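Phospho-furanose lactonase (Mycoplasma synoviae, PDB 3OVG) hydrolyses the 1,4-lactone ring of D-xylono- and L-arabino-1,4-lactone 5-phosphates with a pair of zinc ions, and also opens carboxy 1,4-lactones. Local coordinates at residues 27-31 with 80-84; 51-57 with 281-285; 278-282 with 292-296. One frame throughout, in Å; residues are numbered along the deposited sequence.

Overall arrangement
All three contacts sit at the mouth of one TIM barrel, where loops leaving the strands meet helices and one another. Contact 1 is buried and mostly apolar: the loop carrying zinc ligand H28 lies on helix 78-88. Contact 2 is buried at its middle but frays to solvent at one end, and its chemistry is polar, hydrogen bonds plus one salt bridge, as two glutamates of helix 48-60 hold the start of helix 282-287. Contact 3 is partly buried, made largely by backbone atoms, and includes residues of the substrate site. Contacts 2 and 3 share Q281 and R282 and lie about 7 Å apart, centre to centre; contact 1 meets contact 2 through F29 and Y284.

Contact 1. Residues 27-31 with 80-84; sequences DHFIK and KTLEI. With ZN (zinc ion), chain G.
At the mouth of the barrel, the loop that follows strand 22-25 settles on helix 78-88 through F29 and I30, which both meet the tip of I84. The I84 methyl CD1 reaches I30 CG1 at 3.7 Å and lies equally close to CB of F29, wedged between two neighbouring loop residues. A branched aliphatic chain suits this place: with CG1 beside the backbone N and chi2 extended at 161°, I84 carries CD1 up into the loop. I30 also crosses the root of K80 at about a right angle, I30 CG1 lying 3.9 Å from K80 CB, while the ammonium of K80 turns off to a salt bridge with D77.

The polar backbone of I30 is served by water. One water accepts from I30 N (3.1 Å from that N) and donates to T81 OG1; a second donates to I30 O and, at a longer 3.3 Å, to T81 OG1. T81 OG1 also bonds to D77 O; through the two waters this small hydroxyl links the helix to the I30 backbone.

The same loop supplies H28, whose NE2 binds zinc at 2.3 Å while D70 takes its ND1. K31 CE packs 3.5 Å above one face of the H28 ring. With H26, this makes the HxH metal motif after the first barrel strand, typical of the amidohydrolase superfamily.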
loop_
_atom_site.group_PDB
_atom_site.type_symbol
_atom_site.label_atom_id
_atom_site.label_comp_id
_atom_site.label_asym_id
_atom_site.label_seq_id
_atom_site.Cartn_x
_atom_site.Cartn_y
_atom_site.Cartn_z
ATOM N N ASP A 27 -7.128 -30.396 2.327
ATOM C CA ASP A 27 -5.989 -29.958 3.104
ATOM C C ASP A 27 -4.755 -29.791 2.239
ATOM O O ASP A 27 -4.836 -29.934 1.006
ATOM C CB ASP A 27 -5.742 -30.933 4.260
ATOM C CG ASP A 27 -5.453 -30.207 5.557
ATOM O OD1 ASP A 27 -4.689 -29.219 5.501
ATOM O OD2 ASP A 27 -5.993 -30.598 6.615
ATOM N N HIS A 28 -3.616 -29.508 2.866
ATOM C CA HIS A 28 -2.442 -29.145 2.106
ATOM C C HIS A 28 -1.222 -29.567 2.855
ATOM O O HIS A 28 -1.273 -29.710 4.055
ATOM C CB HIS A 28 -2.374 -27.627 1.885
ATOM C CG HIS A 28 -3.565 -27.088 1.183
ATOM N ND1 HIS A 28 -3.667 -27.074 -0.187
ATOM C CD2 HIS A 28 -4.741 -26.613 1.656
ATOM C CE1 HIS A 28 -4.847 -26.598 -0.534
ATOM N NE2 HIS A 28 -5.520 -26.321 0.569
ATOM N N PHE A 29 -0.115 -29.724 2.137
ATOM C CA PHE A 29 1.174 -29.882 2.782
ATOM C C PHE A 29 2.212 -29.045 2.062
ATOM O O PHE A 29 2.908 -28.233 2.680
ATOM C CB PHE A 29 1.588 -31.352 2.804
ATOM C CG PHE A 29 0.838 -32.169 3.812
ATOM C CD1 PHE A 29 0.960 -31.901 5.171
ATOM C CD2 PHE A 29 0.028 -33.211 3.410
ATOM C CE1 PHE A 29 0.248 -32.676 6.135
ATOM C CE2 PHE A 29 -0.675 -33.981 4.354
ATOM C CZ PHE A 29 -0.549 -33.719 5.719
ATOM N N ILE A 30 2.316 -29.268 0.753
ATOM C CA ILE A 30 3.225 -28.513 -0.087
ATOM C C ILE A 30 2.456 -27.525 -0.970
ATOM O O ILE A 30 1.533 -27.914 -1.695
ATOM C CB ILE A 30 4.032 -29.464 -0.986
ATOM C CG1 ILE A 30 4.741 -30.528 -0.117
ATOM C CG2 ILE A 30 5.016 -28.658 -1.870
ATOM C CD1 ILE A 30 5.853 -29.974 0.758
ATOM N N LYS A 31 2.833 -26.254 -0.883
ATOM C CA LYS A 31 2.381 -25.229 -1.797
ATOM C C LYS A 31 3.644 -24.609 -2.354
ATOM O O LYS A 31 4.378 -23.875 -1.665
ATOM C CB LYS A 31 1.526 -24.172 -1.085
ATOM C CG LYS A 31 0.100 -24.649 -0.731
ATOM C CD LYS A 31 -0.729 -23.508 -0.048
ATOM C CE LYS A 31 -2.220 -23.904 0.095
ATOM N NZ LYS A 31 -3.090 -22.714 0.463
ATOM N N LYS A 80 7.214 -33.559 -4.409
ATOM C CA LYS A 80 7.281 -33.500 -2.965
ATOM C C LYS A 80 6.082 -34.192 -2.289
ATOM O O LYS A 80 6.245 -34.843 -1.264
ATOM C CB LYS A 80 7.428 -32.071 -2.488
ATOM C CG LYS A 80 8.800 -31.480 -2.774
ATOM C CD LYS A 80 8.988 -30.171 -2.018
ATOM C CE LYS A 80 10.107 -29.370 -2.620
ATOM N NZ LYS A 80 10.048 -29.452 -4.134
ATOM N N THR A 81 4.884 -34.059 -2.860
ATOM C CA THR A 81 3.698 -34.721 -2.268
ATOM C C THR A 81 3.855 -36.238 -2.324
ATOM O O THR A 81 3.484 -36.945 -1.387
ATOM C CB THR A 81 2.414 -34.268 -2.952
ATOM O OG1 THR A 81 2.328 -32.851 -2.821
ATOM C CG2 THR A 81 1.178 -34.897 -2.282
ATOM N N LEU A 82 4.436 -36.736 -3.419
ATOM C CA LEU A 82 4.750 -38.158 -3.510
ATOM C C LEU A 82 5.694 -38.588 -2.409
ATOM O O LEU A 82 5.515 -39.689 -1.886
ATOM C CB LEU A 82 5.332 -38.566 -4.876
ATOM C CG LEU A 82 4.291 -38.871 -5.962
ATOM C CD1 LEU A 82 4.991 -39.143 -7.309
ATOM C CD2 LEU A 82 3.499 -40.083 -5.520
ATOM N N GLU A 83 6.704 -37.766 -2.082
ATOM C CA GLU A 83 7.628 -38.126 -0.980
ATOM C C GLU A 83 6.838 -38.286 0.315
ATOM O O GLU A 83 7.105 -39.170 1.102
ATOM C CB GLU A 83 8.705 -37.077 -0.704
ATOM C CG GLU A 83 9.744 -36.824 -1.817
ATOM C CD GLU A 83 10.799 -35.823 -1.344
ATOM O OE1 GLU A 83 11.513 -36.136 -0.365
ATOM O OE2 GLU A 83 10.898 -34.724 -1.921
ATOM N N ILE A 84 5.887 -37.392 0.549
ATOM C CA ILE A 84 5.078 -37.470 1.749
ATOM C C ILE A 84 4.225 -38.759 1.728
ATOM O O ILE A 84 4.185 -39.488 2.703
ATOM C CB ILE A 84 4.196 -36.205 1.926
ATOM C CG1 ILE A 84 5.077 -34.947 2.092
ATOM C CG2 ILE A 84 3.252 -36.412 3.086
ATOM C CD1 ILE A 84 4.372 -33.615 1.812
HETATM ZN ZN ZN G . -7.409 -25.029 0.497
HETATM O O HOH W 1 1.221 -29.916 -3.687
HETATM O O HOH W 2 0.862 -31.724 -0.435
HETATM O O HOH W 3 -5.751 -23.153 0.569
HETATM O O HOH W 4 -8.633 -23.084 1.003
#

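Contact 2. Residues 51-57 with 281-285; sequences SIKEFKE and QRNYG
E54 of helix 48-60 reaches the first turn of helix 282-287 and accepts hydrogen bonds from backbone N-H groups there: R282 N bonds to E54 OE2 at 3.1 Å, and N283 N to E54 OE1 at 3.0 Å. Both donors approach from above the carboxylate plane, more than 40° out of it. The bend at chi2 (71°) turns the acid across the helix start, where Q281 is the N-cap residue. E54 OE1 is gripped again by N283 ND2, nearly along its C-O axis, and E54 OE2 also takes the N-H of L295, so each oxygen of this buried acid has two donors. Such company, with the positive end of the helix dipole, would be expected to favour the ionised form. Beside it the Q281 side chain crosses E54 at a slant, Q281 OE1 being 3.3 Å from E54 CG.

A carboxylate from a neighbouring helix thus binds the N-H groups of a helix's first turn, joining helix 48-60, between the first two barrel strands, to the short helix in the loop after the last. N283 suits its buried place because its amide bridges two acids, ND2 giving one bond to E54 and another to E57 OE2.

The close grip continues at E57, which R282 meets side-on, their planes 26° apart. R282 NE is shared between both oxygens, 3.1 Å from E57 OE1 and 3.0 Å from E57 OE2. With R282 NH1 2.8 Å away, E57 OE2 accepts from three donors. R282 NH2 forms a salt bridge with E351 of a neighbouring subunit.

On the solvent side the contact loosens. K53 crosses N283 at about a right angle, K53 CB lying 3.7 Å from N283 CG and its CD near OD1, and its ammonium runs on past the contact.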
loop_
_atom_site.group_PDB
_atom_site.type_symbol
_atom_site.label_atom_id
_atom_site.label_comp_id
_atom_site.label_asym_id
_atom_site.label_seq_id
_atom_site.Cartn_x
_atom_site.Cartn_y
_atom_site.Cartn_z
ATOM N N SER A 51 5.849 -31.871 6.959
ATOM C CA SER A 51 4.537 -32.337 6.496
ATOM C C SER A 51 4.308 -33.774 6.939
ATOM O O SER A 51 3.191 -34.170 7.386
ATOM C CB SER A 51 4.425 -32.238 4.971
ATOM O OG SER A 51 4.512 -30.889 4.546
ATOM N N ILE A 52 5.372 -34.565 6.797
ATOM C CA ILE A 52 5.348 -35.967 7.201
ATOM C C ILE A 52 5.105 -36.110 8.704
ATOM O O ILE A 52 4.306 -36.936 9.130
ATOM C CB ILE A 52 6.654 -36.641 6.803
ATOM C CG1 ILE A 52 6.773 -36.698 5.266
ATOM C CG2 ILE A 52 6.772 -37.996 7.441
ATOM C CD1 ILE A 52 8.099 -37.245 4.751
ATOM N N LYS A 53 5.789 -35.310 9.518
ATOM C CA LYS A 53 5.525 -35.359 10.964
ATOM C C LYS A 53 4.084 -34.960 11.251
ATOM O O LYS A 53 3.449 -35.523 12.117
ATOM C CB LYS A 53 6.470 -34.433 11.740
ATOM C CG LYS A 53 7.966 -34.769 11.604
ATOM C CD LYS A 53 8.821 -33.608 12.154
ATOM C CE LYS A 53 10.311 -33.975 12.114
ATOM N NZ LYS A 53 11.221 -32.825 12.431
ATOM N N GLU A 54 3.556 -33.973 10.529
ATOM C CA GLU A 54 2.151 -33.602 10.742
ATOM C C GLU A 54 1.231 -34.773 10.375
ATOM O O GLU A 54 0.315 -35.131 11.123
ATOM C CB GLU A 54 1.770 -32.310 9.972
ATOM C CG GLU A 54 0.486 -31.597 10.438
ATOM C CD GLU A 54 0.626 -30.895 11.818
ATOM O OE1 GLU A 54 1.728 -30.915 12.437
ATOM O OE2 GLU A 54 -0.383 -30.342 12.291
ATOM N N PHE A 55 1.482 -35.376 9.212
ATOM C CA PHE A 55 0.676 -36.492 8.742
ATOM C C PHE A 55 0.654 -37.631 9.787
ATOM O O PHE A 55 -0.412 -38.207 10.062
ATOM C CB PHE A 55 1.219 -37.007 7.409
ATOM C CG PHE A 55 0.174 -37.676 6.526
ATOM C CD1 PHE A 55 -0.818 -38.496 7.074
ATOM C CD2 PHE A 55 0.177 -37.465 5.154
ATOM C CE1 PHE A 55 -1.781 -39.117 6.275
ATOM C CE2 PHE A 55 -0.783 -38.086 4.329
ATOM C CZ PHE A 55 -1.775 -38.907 4.899
ATOM N N LYS A 56 1.831 -37.938 10.357
ATOM C CA LYS A 56 1.963 -38.948 11.426
ATOM C C LYS A 56 1.132 -38.603 12.673
ATOM O O LYS A 56 0.559 -39.487 13.317
ATOM C CB LYS A 56 3.441 -39.152 11.803
ATOM C CG LYS A 56 4.255 -39.888 10.699
ATOM C CD LYS A 56 5.769 -39.966 11.011
ATOM C CE LYS A 56 6.514 -40.920 10.047
ATOM N NZ LYS A 56 8.023 -40.787 10.076
ATOM N N GLU A 57 1.050 -37.331 13.033
ATOM C CA GLU A 57 0.149 -36.990 14.138
ATOM C C GLU A 57 -1.323 -37.286 13.797
ATOM O O GLU A 57 -2.109 -37.779 14.625
ATOM C CB GLU A 57 0.329 -35.533 14.556
ATOM C CG GLU A 57 1.630 -35.334 15.286
ATOM C CD GLU A 57 1.906 -33.891 15.651
ATOM O OE1 GLU A 57 0.952 -33.087 15.792
ATOM O OE2 GLU A 57 3.113 -33.556 15.785
ATOM N N GLN A 281 -0.396 -25.520 10.664
ATOM C CA GLN A 281 0.033 -26.857 11.061
ATOM C C GLN A 281 1.019 -26.740 12.208
ATOM O O GLN A 281 1.750 -25.762 12.279
ATOM C CB GLN A 281 0.644 -27.621 9.884
ATOM C CG GLN A 281 -0.384 -27.922 8.824
ATOM C CD GLN A 281 0.158 -28.780 7.715
ATOM O OE1 GLN A 281 1.116 -29.538 7.911
ATOM N NE2 GLN A 281 -0.461 -28.680 6.534
ATOM N N ARG A 282 0.984 -27.711 13.126
ATOM C CA ARG A 282 1.815 -27.686 14.321
ATOM C C ARG A 282 3.303 -27.744 13.964
ATOM O O ARG A 282 4.083 -26.909 14.393
ATOM C CB ARG A 282 1.483 -28.860 15.231
ATOM C CG ARG A 282 2.064 -28.701 16.636
ATOM C CD ARG A 282 1.691 -29.880 17.553
ATOM N NE ARG A 282 2.612 -31.018 17.385
ATOM C CZ ARG A 282 3.812 -31.088 17.946
ATOM N NH1 ARG A 282 4.592 -32.144 17.750
ATOM N NH2 ARG A 282 4.230 -30.096 18.714
ATOM N N ASN A 283 3.675 -28.735 13.162
ATOM C CA ASN A 283 5.084 -28.939 12.835
ATOM C C ASN A 283 5.657 -27.833 11.955
ATOM O O ASN A 283 6.724 -27.330 12.210
ATOM C CB ASN A 283 5.313 -30.363 12.297
ATOM C CG ASN A 283 5.296 -31.398 13.407
ATOM O OD1 ASN A 283 6.281 -31.538 14.155
ATOM N ND2 ASN A 283 4.175 -32.112 13.547
ATOM N N TYR A 284 4.912 -27.412 10.947
ATOM C CA TYR A 284 5.248 -26.160 10.249
ATOM C C TYR A 284 5.390 -24.955 11.201
ATOM O O TYR A 284 6.329 -24.135 11.067
ATOM C CB TYR A 284 4.205 -25.872 9.164
ATOM C CG TYR A 284 4.535 -26.381 7.767
ATOM C CD1 TYR A 284 5.655 -25.911 7.084
ATOM C CD2 TYR A 284 3.704 -27.295 7.120
ATOM C CE1 TYR A 284 5.954 -26.336 5.789
ATOM C CE2 TYR A 284 3.989 -27.748 5.829
ATOM C CZ TYR A 284 5.116 -27.247 5.161
ATOM O OH TYR A 284 5.403 -27.655 3.878
ATOM N N GLY A 285 4.460 -24.804 12.145
ATOM C CA GLY A 285 4.603 -23.745 13.149
ATOM C C GLY A 285 5.978 -23.787 13.844
ATOM O O GLY A 285 6.663 -22.771 14.007
#

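Contact 3. Residues 278-282 with 292-296; sequences ILYQR and TFGLA. With PO4 (phosphate ion), chain I.
T292 makes the direct hydrogen bond between these two loop segments: its OG1 donates to Q281 O at 2.9 Å, arriving from well above the carbonyl plane. With chi1 at 47°, OG1 sits between the backbone N and the carbonyl carbon, while CG2 is turned to L279, 3.4 Å from L279 O and near its CB. Threonine suits the spot because one branch bonds to a carbonyl and the other packs on the backbone.

Next to it, the nearest CA pair is G294 and Q281, 3.7 Å apart. G294 CA also makes a CA-H...O contact of 3.4 Å with Y280 O; glycine suits the place, its bare CA lying against the backbone of Q281 and R282. L295 completes this shell, CD1 lying alongside Q281 CG.

Outward, a water that donates to R282 O and accepts from T292 N ties the far end. Beyond the pair, T292 packs on A162 of a neighbouring subunit.

The Y280 side chain leaves the backbone away from 292-296, and its OH donates to phosphate O4 at 2.7 Å, that oxygen lying at the ring edge, in its plane. K246 and Y247 also bond to this ion, and R244 makes a cation-pi contact with Y280. Though probably from the crystallisation liquor, the ion is consistent with a pocket for the substrate's 5-phosphate, between the loops after the last two strands of a phosphotriesterase-family barrel.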
loop_
_atom_site.group_PDB
_atom_site.type_symbol
_atom_site.label_atom_id
_atom_site.label_comp_id
_atom_site.label_asym_id
_atom_site.label_seq_id
_atom_site.Cartn_x
_atom_site.Cartn_y
_atom_site.Cartn_z
ATOM N N ILE A 278 1.218 -21.561 6.424
ATOM C CA ILE A 278 2.275 -22.193 7.200
ATOM C C ILE A 278 1.995 -22.294 8.717
ATOM O O ILE A 278 2.459 -23.242 9.367
ATOM C CB ILE A 278 3.605 -21.489 6.922
ATOM C CG1 ILE A 278 4.819 -22.414 7.160
ATOM C CG2 ILE A 278 3.673 -20.163 7.642
ATOM C CD1 ILE A 278 6.094 -21.924 6.376
ATOM N N LEU A 279 1.235 -21.353 9.279
ATOM C CA LEU A 279 0.903 -21.397 10.732
ATOM C C LEU A 279 -0.347 -22.218 11.086
ATOM O O LEU A 279 -0.824 -22.195 12.223
ATOM C CB LEU A 279 0.775 -19.991 11.331
ATOM C CG LEU A 279 2.054 -19.140 11.236
ATOM C CD1 LEU A 279 1.869 -17.786 11.920
ATOM C CD2 LEU A 279 3.238 -19.883 11.863
ATOM N N TYR A 280 -0.882 -22.936 10.113
ATOM C CA TYR A 280 -2.061 -23.758 10.333
ATOM C C TYR A 280 -1.695 -25.224 10.558
ATOM O O TYR A 280 -2.572 -26.077 10.636
ATOM C CB TYR A 280 -3.051 -23.621 9.150
ATOM C CG TYR A 280 -3.696 -22.243 9.015
ATOM C CD1 TYR A 280 -3.494 -21.249 9.982
ATOM C CD2 TYR A 280 -4.567 -21.962 7.953
ATOM C CE1 TYR A 280 -4.112 -19.992 9.866
ATOM C CE2 TYR A 280 -5.182 -20.743 7.842
ATOM C CZ TYR A 280 -4.955 -19.758 8.792
ATOM O OH TYR A 280 -5.573 -18.541 8.653
ATOM N N GLN A 281 -0.396 -25.520 10.664
ATOM C CA GLN A 281 0.033 -26.857 11.061
ATOM C C GLN A 281 1.019 -26.740 12.208
ATOM O O GLN A 281 1.750 -25.762 12.279
ATOM C CB GLN A 281 0.644 -27.621 9.884
ATOM C CG GLN A 281 -0.384 -27.922 8.824
ATOM C CD GLN A 281 0.158 -28.780 7.715
ATOM O OE1 GLN A 281 1.116 -29.538 7.911
ATOM N NE2 GLN A 281 -0.461 -28.680 6.534
ATOM N N ARG A 282 0.984 -27.711 13.126
ATOM C CA ARG A 282 1.815 -27.686 14.321
ATOM C C ARG A 282 3.303 -27.744 13.964
ATOM O O ARG A 282 4.083 -26.909 14.393
ATOM C CB ARG A 282 1.483 -28.860 15.231
ATOM C CG ARG A 282 2.064 -28.701 16.636
ATOM C CD ARG A 282 1.691 -29.880 17.553
ATOM N NE ARG A 282 2.612 -31.018 17.385
ATOM C CZ ARG A 282 3.812 -31.088 17.946
ATOM N NH1 ARG A 282 4.592 -32.144 17.750
ATOM N NH2 ARG A 282 4.230 -30.096 18.714
ATOM N N THR A 292 1.545 -23.649 17.440
ATOM C CA THR A 292 0.327 -23.493 16.643
ATOM C C THR A 292 -0.423 -24.814 16.683
ATOM O O THR A 292 0.132 -25.838 17.049
ATOM C CB THR A 292 0.646 -23.250 15.151
ATOM O OG1 THR A 292 1.639 -24.207 14.709
ATOM C CG2 THR A 292 1.140 -21.869 14.929
ATOM N N PHE A 293 -1.687 -24.797 16.322
ATOM C CA PHE A 293 -2.427 -26.043 16.180
ATOM C C PHE A 293 -2.432 -26.461 14.729
ATOM O O PHE A 293 -2.290 -25.627 13.833
ATOM C CB PHE A 293 -3.874 -25.895 16.683
ATOM C CG PHE A 293 -3.971 -25.788 18.170
ATOM C CD1 PHE A 293 -3.519 -26.830 18.975
ATOM C CD2 PHE A 293 -4.454 -24.646 18.764
ATOM C CE1 PHE A 293 -3.564 -26.725 20.352
ATOM C CE2 PHE A 293 -4.514 -24.535 20.154
ATOM C CZ PHE A 293 -4.070 -25.573 20.942
ATOM N N GLY A 294 -2.620 -27.755 14.498
ATOM C CA GLY A 294 -2.707 -28.296 13.148
ATOM C C GLY A 294 -3.731 -29.421 13.033
ATOM O O GLY A 294 -4.842 -29.341 13.595
ATOM N N LEU A 295 -3.357 -30.479 12.328
ATOM C CA LEU A 295 -4.271 -31.589 12.052
ATOM C C LEU A 295 -4.757 -32.283 13.345
ATOM O O LEU A 295 -5.913 -32.665 13.422
ATOM C CB LEU A 295 -3.635 -32.585 11.056
ATOM C CG LEU A 295 -3.617 -32.274 9.536
ATOM C CD1 LEU A 295 -3.395 -30.821 9.226
ATOM C CD2 LEU A 295 -2.623 -33.155 8.723
ATOM N N ALA A 296 -3.915 -32.401 14.375
ATOM C CA ALA A 296 -4.332 -33.114 15.583
ATOM C C ALA A 296 -5.489 -32.404 16.290
ATOM O O ALA A 296 -6.288 -33.039 16.992
ATOM C CB ALA A 296 -3.147 -33.337 16.550
HETATM P P PO4 I . -6.996 -17.890 5.282
HETATM O O1 PO4 I . -6.197 -18.970 4.530
HETATM O O2 PO4 I . -6.207 -16.560 5.371
HETATM O O3 PO4 I . -8.312 -17.663 4.531
HETATM O O4 PO4 I . -7.339 -18.434 6.666
HETATM O O HOH W 5 3.748 -25.601 16.797
#